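Side-chain contacts in tetratricopeptide TPR_2 repeat protein (Thermobaculum terrenum, PDB 5DJS), which is of unknown function but joins tetratricopeptide repeats to a GT-B-type domain of glycosyltransferase family 41: residues Leu347-Lys352 with Asp415-Ser420; Arg377-Leu382 with Glu390-Leu395; Leu451-Gly456 with Val461-Glu466. The protein carries 1 engineered substitution. One frame throughout, in Å; residues are numbered along the deposited sequence.

Contact 1: Leu347-Lys352 with Asp415-Ser420; sequences LDLWAK and DTLPYS
Leu-349 and Leu-417 meet because each first torsion turns a methyl branch toward the other residue. On the helix, CG of Leu-349 lies beside the backbone N and anti to the carbonyl carbon (chi1 -59°); in the loop, CG of Leu-417 sits between N and carbonyl carbon (chi1 52°). The two side chains are roughly perpendicular, with Leu-349 CD1 4.0 Å from Leu-417 CD2. Tyr-468 of helix 465-477 packs on Leu-349 as well.

One residue further along the helix, Trp-350 points the edge of its indole at the carbonyl O of Asp-415. Its NE1 lies 4.4 Å from that Asp-415 O, too far for a direct bond, and the hydroxyl of Tyr-468 bridges them by bonding to both. Trp-350 CZ2 also comes within 4.3 Å of Thr-416 CG2, so threonine offers a methyl to the indole. Its other branch serves the loop: Thr-416 OG1 donates to Tyr-419 O at 2.6 Å, in the carbonyl plane, across the cis peptide that precedes Pro-418.

The CB of Asp-415 points away from the helix; its OD2 bonds to Thr-448 OG1 and its OD1 accepts from the amide of Gly-421, a residue of the UDP pocket. Apolar side chains thus make the direct contacts, the Tyr-468 hydroxyl supplies a polar bridge, and the hydrogen bonds of Thr-416 and Asp-415 help hold the loop's shape, the Asp-415 side chain being about 6 Å from the bound UDP.

Contact 2: Arg377-Leu382 with Glu390-Leu395; sequences RLMRAL and ERLELL
Leu-382 and Leu-392 lie nearly perpendicular, and both methyls of each take part. Leu-382 CD1 lies 3.9 Å from Leu-392 CD2, and the other branches pair as well, Leu-382 CD2 being 4.0 Å from Leu-392 CD1. Leu-392 reaches this place with CG anti to its backbone N (chi1 -169°), which carries the isobutyl group from the strand onto the helix. There Leu-392 CD2 rests against the helix backbone, 3.9 Å from the CA of Met-379. A branched, wholly apolar residue suits this position, buried between the helix and Leu-362 of the neighbouring strand.

Met-379 and Leu-394 approach at a slant instead. The methylene CG of Met-379 touches CD2 of Leu-394 at 3.8 Å, while the bend at chi3 (73°) turns the terminal methyl to one side. A flexible, unbranched thioether fits this less buried border of the interface. Leu-378 and Leu-382 aim their CB atoms at the strand, and Leu-382 packs in addition on Leu-354 of helix 344-356.

Strand residues alternate: Leu-392 and Leu-394 face the helix, whereas Glu-393 between them turns away and forms a salt bridge with Arg-361. The axes of helix segment 377-382 and strand 392-395 approach to 9.7 Å and run nearly antiparallel (162°). This is the inner packing of a beta-alpha-beta crossover, in which helix 372-383 connects the parallel neighbours 361-365 and 392-395, as in Rossmann-like domains of GT-B proteins.

Contact 3: Leu451-Gly456 with Val461-Glu466; sequences LLRWAG and VSRTQE
Leu-452 and Val-461 lie alongside each other, pointing opposite ways, the methyl CG2 of the valine lying along the leucine stem. Val-461 adopts chi1 177°, which puts CG1 anti to the backbone N and CG2 next to that N, and the two methyls go to different partners. Val-461 CG2 meets Leu-452 at CB (3.7 Å) and at CD1 (3.8 Å). Val-461 CG1 lies over one face of the Arg-453 guanidinium, 4.0 Å from NH2. A beta-branched residue serves well here, favouring the strand while touching two helix residues at once.

Arg-453 leaves the helix with CG beside its backbone N and runs extended from CG to NE. That length carries the guanidinium out to Val-461 CG1, and NE forms a salt bridge with Glu-439. Arg-463 bends at chi2 (130°) and brings its own guanidinium across at a steep 76°. The NH2 of Arg-453 stands 3.8 Å from NH2 of Arg-463, over the rim of that group's face. These like charges are close, and Glu-439 probably offsets part of the cost.

The helix ends at Trp-454 in a Schellman motif: Gly-456 bonds from N to Arg-453 O, and the next amide returns to Leu-452 O. At its positive phi a CB would press on the preceding carbonyl O, which calls for glycine. Helix 447-454 thus packs on strand 461-462 within the beta-alpha-beta unit that begins at strand 435-438, at the margin of a Rossmann-like sheet.

How the contacts relate
All three contacts belong to the GT-B-type region, around the parallel sheet that ends in strands 392-395 and 461-462. Contact 2 packs a helix on the first of these outermost strands and contact 3 on the second, their centres about 27 Å apart. Contact 1 lies between, its centre about 14 Å from either, and touches both: Leu-347 CD1 is 3.9 Å from Leu-382 CD1, while Gln-465 packs against Leu-349 and Leu-417. Along the chain, contact 2 falls between the two segments of contact 1, and contact 3 follows both. Helix 344-356 thus touches helix 372-383 and Gln-465 of helix 465-477, and packs on loop 415-420 near the bound UDP.

Contact 1: Leu347-Lys352 with Asp415-Ser420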
loop_
_atom_site.group_PDB
_atom_site.type_symbol
_atom_site.label_atom_id
_atom_site.label_comp_id
_atom_site.label_asym_id
_atom_site.label_seq_id
_atom_site.Cartn_x
_atom_site.Cartn_y
_atom_site.Cartn_z
ATOM N N LEU A 347 -1.946 -14.910 13.456
ATOM C CA LEU A 347 -1.826 -15.105 14.906
ATOM C C LEU A 347 -1.907 -16.574 15.346
ATOM O O LEU A 347 -1.173 -16.970 16.238
ATOM C CB LEU A 347 -2.871 -14.264 15.659
ATOM C CG LEU A 347 -2.542 -12.842 16.168
ATOM C CD1 LEU A 347 -1.170 -12.317 15.777
ATOM C CD2 LEU A 347 -3.626 -11.857 15.755
ATOM N N ASP A 348 -2.766 -17.372 14.712
ATOM C CA ASP A 348 -2.822 -18.813 14.989
ATOM C C ASP A 348 -1.463 -19.485 14.732
ATOM O O ASP A 348 -0.996 -20.277 15.554
ATOM C CB ASP A 348 -3.915 -19.507 14.145
ATOM C CG ASP A 348 -5.359 -19.152 14.584
ATOM O OD1 ASP A 348 -5.580 -18.563 15.669
ATOM O OD2 ASP A 348 -6.293 -19.480 13.827
ATOM N N LEU A 349 -0.833 -19.149 13.604
ATOM C CA LEU A 349 0.469 -19.720 13.227
ATOM C C LEU A 349 1.609 -19.224 14.103
ATOM O O LEU A 349 2.442 -20.013 14.552
ATOM C CB LEU A 349 0.799 -19.404 11.761
ATOM C CG LEU A 349 -0.155 -19.881 10.664
ATOM C CD1 LEU A 349 0.541 -19.812 9.304
ATOM C CD2 LEU A 349 -0.703 -21.287 10.915
ATOM N N TRP A 350 1.655 -17.914 14.327
ATOM C CA TRP A 350 2.696 -17.316 15.173
ATOM C C TRP A 350 2.678 -17.859 16.605
ATOM O O TRP A 350 3.733 -17.993 17.232
ATOM C CB TRP A 350 2.595 -15.784 15.194
ATOM C CG TRP A 350 2.910 -15.112 13.880
ATOM C CD1 TRP A 350 3.398 -15.693 12.737
ATOM C CD2 TRP A 350 2.780 -13.722 13.594
ATOM N NE1 TRP A 350 3.558 -14.749 11.755
ATOM C CE2 TRP A 350 3.193 -13.527 12.254
ATOM C CE3 TRP A 350 2.333 -12.617 14.333
ATOM C CZ2 TRP A 350 3.178 -12.266 11.637
ATOM C CZ3 TRP A 350 2.322 -11.362 13.722
ATOM C CH2 TRP A 350 2.740 -11.200 12.386
ATOM N N ALA A 351 1.486 -18.173 17.105
ATOM C CA ALA A 351 1.334 -18.800 18.412
ATOM C C ALA A 351 1.942 -20.200 18.424
ATOM O O ALA A 351 2.697 -20.531 19.339
ATOM C CB ALA A 351 -0.133 -18.857 18.813
ATOM N N LYS A 352 1.624 -21.006 17.409
ATOM C CA LYS A 352 2.147 -22.380 17.302
ATOM C C LYS A 352 3.673 -22.449 17.209
ATOM O O LYS A 352 4.290 -23.341 17.792
ATOM C CB LYS A 352 1.515 -23.117 16.117
ATOM C CG LYS A 352 0.065 -23.497 16.368
ATOM C CD LYS A 352 -0.555 -24.199 15.176
ATOM C CE LYS A 352 -2.037 -24.448 15.413
ATOM N NZ LYS A 352 -2.679 -25.042 14.210
ATOM N N ASP A 415 6.405 -13.093 7.629
ATOM C CA ASP A 415 5.529 -12.347 6.712
ATOM C C ASP A 415 4.073 -12.671 6.999
ATOM O O ASP A 415 3.759 -13.759 7.480
ATOM C CB ASP A 415 5.865 -12.718 5.270
ATOM C CG ASP A 415 5.006 -11.998 4.242
ATOM O OD1 ASP A 415 4.801 -10.776 4.395
ATOM O OD2 ASP A 415 4.534 -12.666 3.282
ATOM N N THR A 416 3.192 -11.722 6.696
ATOM C CA THR A 416 1.760 -11.873 6.966
ATOM C C THR A 416 1.007 -12.638 5.874
ATOM O O THR A 416 1.475 -12.783 4.741
ATOM C CB THR A 416 1.095 -10.504 7.162
ATOM O OG1 THR A 416 1.460 -9.638 6.083
ATOM C CG2 THR A 416 1.550 -9.873 8.470
ATOM N N LEU A 417 -0.156 -13.146 6.259
ATOM C CA LEU A 417 -1.117 -13.743 5.345
ATOM C C LEU A 417 -2.539 -13.328 5.795
ATOM O O LEU A 417 -2.728 -12.973 6.963
ATOM C CB LEU A 417 -0.978 -15.270 5.339
ATOM C CG LEU A 417 -1.009 -15.983 6.702
ATOM C CD1 LEU A 417 -2.053 -17.092 6.776
ATOM C CD2 LEU A 417 0.364 -16.534 7.041
ATOM N N PRO A 418 -3.533 -13.338 4.899
ATOM C CA PRO A 418 -3.391 -13.613 3.457
ATOM C C PRO A 418 -2.823 -12.458 2.613
ATOM O O PRO A 418 -2.558 -12.661 1.415
ATOM C CB PRO A 418 -4.835 -13.906 3.026
ATOM C CG PRO A 418 -5.661 -13.108 3.970
ATOM C CD PRO A 418 -4.944 -13.180 5.289
ATOM N N TYR A 419 -2.674 -11.270 3.210
ATOM C CA TYR A 419 -2.089 -10.117 2.538
ATOM C C TYR A 419 -0.579 -10.125 2.876
ATOM O O TYR A 419 -0.153 -9.745 3.984
ATOM C CB TYR A 419 -2.793 -8.834 3.004
ATOM C CG TYR A 419 -2.544 -7.541 2.223
ATOM C CD1 TYR A 419 -1.249 -7.084 1.936
ATOM C CD2 TYR A 419 -3.611 -6.716 1.846
ATOM C CE1 TYR A 419 -1.029 -5.877 1.267
ATOM C CE2 TYR A 419 -3.396 -5.509 1.179
ATOM C CZ TYR A 419 -2.098 -5.093 0.890
ATOM O OH TYR A 419 -1.850 -3.912 0.228
ATOM N N SER A 420 0.222 -10.545 1.898
ATOM C CA SER A 420 1.668 -10.601 2.060
ATOM C C SER A 420 2.271 -9.217 2.009
ATOM O O SER A 420 1.853 -8.373 1.206
ATOM C CB SER A 420 2.328 -11.444 0.974
ATOM O OG SER A 420 3.734 -11.276 1.037
#

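Contact 2: Arg377-Leu382 with Glu390-Leu395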
loop_
_atom_site.group_PDB
_atom_site.type_symbol
_atom_site.label_atom_id
_atom_site.label_comp_id
_atom_site.label_asym_id
_atom_site.label_seq_id
_atom_site.Cartn_x
_atom_site.Cartn_y
_atom_site.Cartn_z
ATOM N N ARG A 377 -5.109 -5.515 23.309
ATOM C CA ARG A 377 -5.937 -6.437 22.513
ATOM C C ARG A 377 -5.089 -7.493 21.778
ATOM O O ARG A 377 -5.492 -8.653 21.670
ATOM C CB ARG A 377 -6.824 -5.682 21.503
ATOM C CG ARG A 377 -7.958 -6.539 20.924
ATOM C CD ARG A 377 -8.679 -5.914 19.739
ATOM N NE ARG A 377 -7.756 -5.654 18.631
ATOM C CZ ARG A 377 -7.258 -4.459 18.282
ATOM N NH1 ARG A 377 -7.590 -3.335 18.923
ATOM N NH2 ARG A 377 -6.412 -4.383 17.256
ATOM N N LEU A 378 -3.916 -7.085 21.300
ATOM C CA LEU A 378 -2.992 -7.984 20.595
ATOM C C LEU A 378 -2.331 -8.972 21.573
ATOM O O LEU A 378 -2.233 -10.174 21.279
ATOM C CB LEU A 378 -1.939 -7.162 19.814
ATOM C CG LEU A 378 -1.561 -7.512 18.362
ATOM C CD1 LEU A 378 -2.673 -8.160 17.538
ATOM C CD2 LEU A 378 -1.060 -6.252 17.655
ATOM N N MET A 379 -1.887 -8.460 22.728
ATOM C CA MET A 379 -1.371 -9.308 23.820
ATOM C C MET A 379 -2.401 -10.340 24.267
ATOM O O MET A 379 -2.082 -11.522 24.404
ATOM C CB MET A 379 -0.955 -8.463 25.033
ATOM C CG MET A 379 0.303 -7.634 24.823
ATOM S SD MET A 379 0.610 -6.533 26.226
ATOM C CE MET A 379 1.146 -7.713 27.443
ATOM N N ARG A 380 -3.634 -9.893 24.483
ATOM C CA ARG A 380 -4.709 -10.805 24.875
ATOM C C ARG A 380 -5.024 -11.828 23.790
ATOM O O ARG A 380 -5.302 -12.989 24.097
ATOM C CB ARG A 380 -5.990 -10.056 25.268
ATOM C CG ARG A 380 -7.042 -10.977 25.891
ATOM C CD ARG A 380 -8.115 -10.251 26.697
ATOM N NE ARG A 380 -9.250 -9.831 25.869
ATOM C CZ ARG A 380 -10.216 -10.635 25.401
ATOM N NH1 ARG A 380 -10.217 -11.951 25.650
ATOM N NH2 ARG A 380 -11.194 -10.119 24.661
ATOM N N ALA A 381 -4.990 -11.399 22.533
ATOM C CA ALA A 381 -5.217 -12.306 21.410
ATOM C C ALA A 381 -4.224 -13.466 21.430
ATOM O O ALA A 381 -4.606 -14.612 21.175
ATOM C CB ALA A 381 -5.141 -11.556 20.087
ATOM N N LEU A 382 -2.963 -13.176 21.760
ATOM C CA LEU A 382 -1.955 -14.235 21.883
ATOM C C LEU A 382 -2.137 -15.128 23.116
ATOM O O LEU A 382 -2.027 -16.357 22.989
ATOM C CB LEU A 382 -0.521 -13.684 21.808
ATOM C CG LEU A 382 0.113 -13.868 20.416
ATOM C CD1 LEU A 382 -0.092 -12.651 19.527
ATOM C CD2 LEU A 382 1.587 -14.180 20.552
ATOM N N GLU A 390 3.850 -11.402 27.739
ATOM C CA GLU A 390 5.154 -10.758 27.944
ATOM C C GLU A 390 6.210 -11.150 26.886
ATOM O O GLU A 390 7.151 -10.387 26.656
ATOM C CB GLU A 390 5.690 -10.995 29.375
ATOM C CG GLU A 390 5.915 -12.456 29.787
ATOM C CD GLU A 390 4.780 -13.041 30.616
ATOM O OE1 GLU A 390 3.598 -12.838 30.256
ATOM O OE2 GLU A 390 5.074 -13.714 31.628
ATOM N N ARG A 391 6.051 -12.315 26.242
ATOM C CA ARG A 391 6.976 -12.761 25.172
ATOM C C ARG A 391 6.793 -11.928 23.897
ATOM O O ARG A 391 7.667 -11.912 23.035
ATOM C CB ARG A 391 6.825 -14.261 24.808
ATOM C CG ARG A 391 6.541 -15.236 25.959
ATOM C CD ARG A 391 7.409 -16.494 25.983
ATOM N NE ARG A 391 7.822 -17.022 24.674
ATOM C CZ ARG A 391 7.242 -18.013 23.988
ATOM N NH1 ARG A 391 6.153 -18.637 24.423
ATOM N NH2 ARG A 391 7.772 -18.380 22.823
ATOM N N LEU A 392 5.642 -11.267 23.785
ATOM C CA LEU A 392 5.301 -10.388 22.668
ATOM C C LEU A 392 5.709 -8.953 22.979
ATOM O O LEU A 392 5.169 -8.360 23.910
ATOM C CB LEU A 392 3.787 -10.455 22.472
ATOM C CG LEU A 392 3.167 -9.842 21.232
ATOM C CD1 LEU A 392 3.465 -10.706 20.021
ATOM C CD2 LEU A 392 1.662 -9.705 21.419
ATOM N N GLU A 393 6.656 -8.400 22.221
ATOM C CA GLU A 393 7.089 -7.003 22.428
ATOM C C GLU A 393 6.686 -6.039 21.273
ATOM O O GLU A 393 7.174 -6.139 20.149
ATOM C CB GLU A 393 8.588 -6.904 22.797
ATOM C CG GLU A 393 9.580 -7.606 21.876
ATOM C CD GLU A 393 11.044 -7.304 22.224
ATOM O OE1 GLU A 393 11.806 -8.259 22.494
ATOM O OE2 GLU A 393 11.445 -6.116 22.223
ATOM N N LEU A 394 5.786 -5.105 21.597
ATOM C CA LEU A 394 5.159 -4.197 20.641
ATOM C C LEU A 394 5.779 -2.816 20.769
ATOM O O LEU A 394 5.948 -2.323 21.882
ATOM C CB LEU A 394 3.668 -4.073 20.943
ATOM C CG LEU A 394 2.763 -5.310 21.026
ATOM C CD1 LEU A 394 3.167 -6.403 20.049
ATOM C CD2 LEU A 394 2.684 -5.875 22.435
ATOM N N LEU A 395 6.088 -2.189 19.639
ATOM C CA LEU A 395 6.776 -0.896 19.617
ATOM C C LEU A 395 6.053 0.136 18.749
ATOM O O LEU A 395 5.486 -0.193 17.701
ATOM C CB LEU A 395 8.222 -1.077 19.126
ATOM C CG LEU A 395 9.322 -1.056 20.198
ATOM C CD1 LEU A 395 10.572 -1.779 19.718
ATOM C CD2 LEU A 395 9.646 0.379 20.615
#

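Contact 3: Leu451-Gly456 with Val461-Glu466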
loop_
_atom_site.group_PDB
_atom_site.type_symbol
_atom_site.label_atom_id
_atom_site.label_comp_id
_atom_site.label_asym_id
_atom_site.label_seq_id
_atom_site.Cartn_x
_atom_site.Cartn_y
_atom_site.Cartn_z
ATOM N N LEU A 451 9.528 -12.183 -4.429
ATOM C CA LEU A 451 10.807 -11.571 -4.013
ATOM C C LEU A 451 11.826 -12.644 -3.639
ATOM O O LEU A 451 12.924 -12.678 -4.184
ATOM C CB LEU A 451 10.606 -10.626 -2.808
ATOM C CG LEU A 451 11.602 -9.492 -2.496
ATOM C CD1 LEU A 451 11.708 -9.276 -0.993
ATOM C CD2 LEU A 451 12.998 -9.688 -3.064
ATOM N N LEU A 452 11.431 -13.524 -2.721
ATOM C CA LEU A 452 12.295 -14.590 -2.226
ATOM C C LEU A 452 12.732 -15.568 -3.332
ATOM O O LEU A 452 13.914 -15.924 -3.415
ATOM C CB LEU A 452 11.605 -15.344 -1.078
ATOM C CG LEU A 452 11.352 -14.572 0.228
ATOM C CD1 LEU A 452 10.560 -15.436 1.185
ATOM C CD2 LEU A 452 12.637 -14.109 0.897
ATOM N N ARG A 453 11.798 -15.987 -4.183
ATOM C CA ARG A 453 12.133 -16.863 -5.312
ATOM C C ARG A 453 13.170 -16.216 -6.258
ATOM O O ARG A 453 14.170 -16.840 -6.607
ATOM C CB ARG A 453 10.879 -17.257 -6.092
ATOM C CG ARG A 453 9.989 -18.264 -5.376
ATOM C CD ARG A 453 8.987 -18.905 -6.331
ATOM N NE ARG A 453 8.120 -19.877 -5.656
ATOM C CZ ARG A 453 8.476 -21.111 -5.267
ATOM N NH1 ARG A 453 9.711 -21.586 -5.463
ATOM N NH2 ARG A 453 7.575 -21.887 -4.663
ATOM N N TRP A 454 12.942 -14.955 -6.625
ATOM C CA TRP A 454 13.876 -14.208 -7.484
ATOM C C TRP A 454 15.242 -13.929 -6.844
ATOM O O TRP A 454 16.210 -13.706 -7.566
ATOM C CB TRP A 454 13.267 -12.874 -7.937
ATOM C CG TRP A 454 12.135 -13.003 -8.908
ATOM C CD1 TRP A 454 10.859 -12.571 -8.730
ATOM C CD2 TRP A 454 12.180 -13.595 -10.215
ATOM N NE1 TRP A 454 10.098 -12.854 -9.842
ATOM C CE2 TRP A 454 10.885 -13.478 -10.773
ATOM C CE3 TRP A 454 13.188 -14.213 -10.968
ATOM C CZ2 TRP A 454 10.567 -13.962 -12.048
ATOM C CZ3 TRP A 454 12.876 -14.694 -12.241
ATOM C CH2 TRP A 454 11.572 -14.565 -12.767
ATOM N N ALA A 455 15.320 -13.924 -5.513
ATOM C CA ALA A 455 16.583 -13.695 -4.806
ATOM C C ALA A 455 17.292 -15.003 -4.374
ATOM O O ALA A 455 18.225 -14.962 -3.571
ATOM C CB ALA A 455 16.336 -12.792 -3.602
ATOM N N GLY A 456 16.854 -16.152 -4.897
ATOM C CA GLY A 456 17.479 -17.440 -4.582
ATOM C C GLY A 456 16.954 -18.147 -3.338
ATOM O O GLY A 456 17.264 -19.314 -3.122
ATOM N N VAL A 461 10.004 -20.298 1.394
ATOM C CA VAL A 461 8.683 -20.103 0.792
ATOM C C VAL A 461 7.820 -21.350 1.009
ATOM O O VAL A 461 7.999 -22.364 0.338
ATOM C CB VAL A 461 8.812 -19.782 -0.722
ATOM C CG1 VAL A 461 7.450 -19.643 -1.376
ATOM C CG2 VAL A 461 9.634 -18.509 -0.928
ATOM N N SER A 462 6.870 -21.263 1.933
ATOM C CA SER A 462 5.952 -22.366 2.196
ATOM C C SER A 462 4.776 -22.320 1.236
ATOM O O SER A 462 4.382 -21.252 0.798
ATOM C CB SER A 462 5.448 -22.305 3.633
ATOM O OG SER A 462 4.890 -21.040 3.919
ATOM N N ARG A 463 4.250 -23.491 0.898
ATOM C CA ARG A 463 3.020 -23.628 0.117
ATOM C C ARG A 463 1.829 -24.014 1.014
ATOM O O ARG A 463 0.699 -24.043 0.533
ATOM C CB ARG A 463 3.191 -24.684 -0.993
ATOM C CG ARG A 463 4.455 -24.547 -1.850
ATOM C CD ARG A 463 5.204 -25.875 -1.960
ATOM N NE ARG A 463 6.587 -25.703 -2.422
ATOM C CZ ARG A 463 7.007 -25.745 -3.692
ATOM N NH1 ARG A 463 6.167 -25.959 -4.710
ATOM N NH2 ARG A 463 8.304 -25.564 -3.956
ATOM N N THR A 464 2.084 -24.343 2.286
ATOM C CA THR A 464 1.032 -24.626 3.277
ATOM C C THR A 464 1.358 -23.989 4.618
ATOM O O THR A 464 2.504 -23.657 4.912
ATOM C CB THR A 464 0.848 -26.132 3.530
ATOM O OG1 THR A 464 2.065 -26.680 4.044
ATOM C CG2 THR A 464 0.465 -26.865 2.257
ATOM N N GLN A 465 0.330 -23.840 5.437
ATOM C CA GLN A 465 0.472 -23.168 6.725
ATOM C C GLN A 465 1.319 -23.971 7.699
ATOM O O GLN A 465 2.052 -23.388 8.493
ATOM C CB GLN A 465 -0.900 -22.861 7.337
ATOM C CG GLN A 465 -1.699 -21.820 6.561
ATOM C CD GLN A 465 -2.961 -21.365 7.276
ATOM O OE1 GLN A 465 -3.259 -21.803 8.388
ATOM N NE2 GLN A 465 -3.716 -20.478 6.632
ATOM N N GLU A 466 1.233 -25.297 7.645
ATOM C CA GLU A 466 2.055 -26.120 8.532
ATOM C C GLU A 466 3.516 -26.147 8.046
ATOM O O GLU A 466 4.432 -26.300 8.855
ATOM C CB GLU A 466 1.436 -27.518 8.742
ATOM C CG GLU A 466 1.935 -28.631 7.831
ATOM C CD GLU A 466 1.070 -29.881 7.879
ATOM O OE1 GLU A 466 1.484 -30.910 7.303
ATOM O OE2 GLU A 466 -0.024 -29.842 8.486
#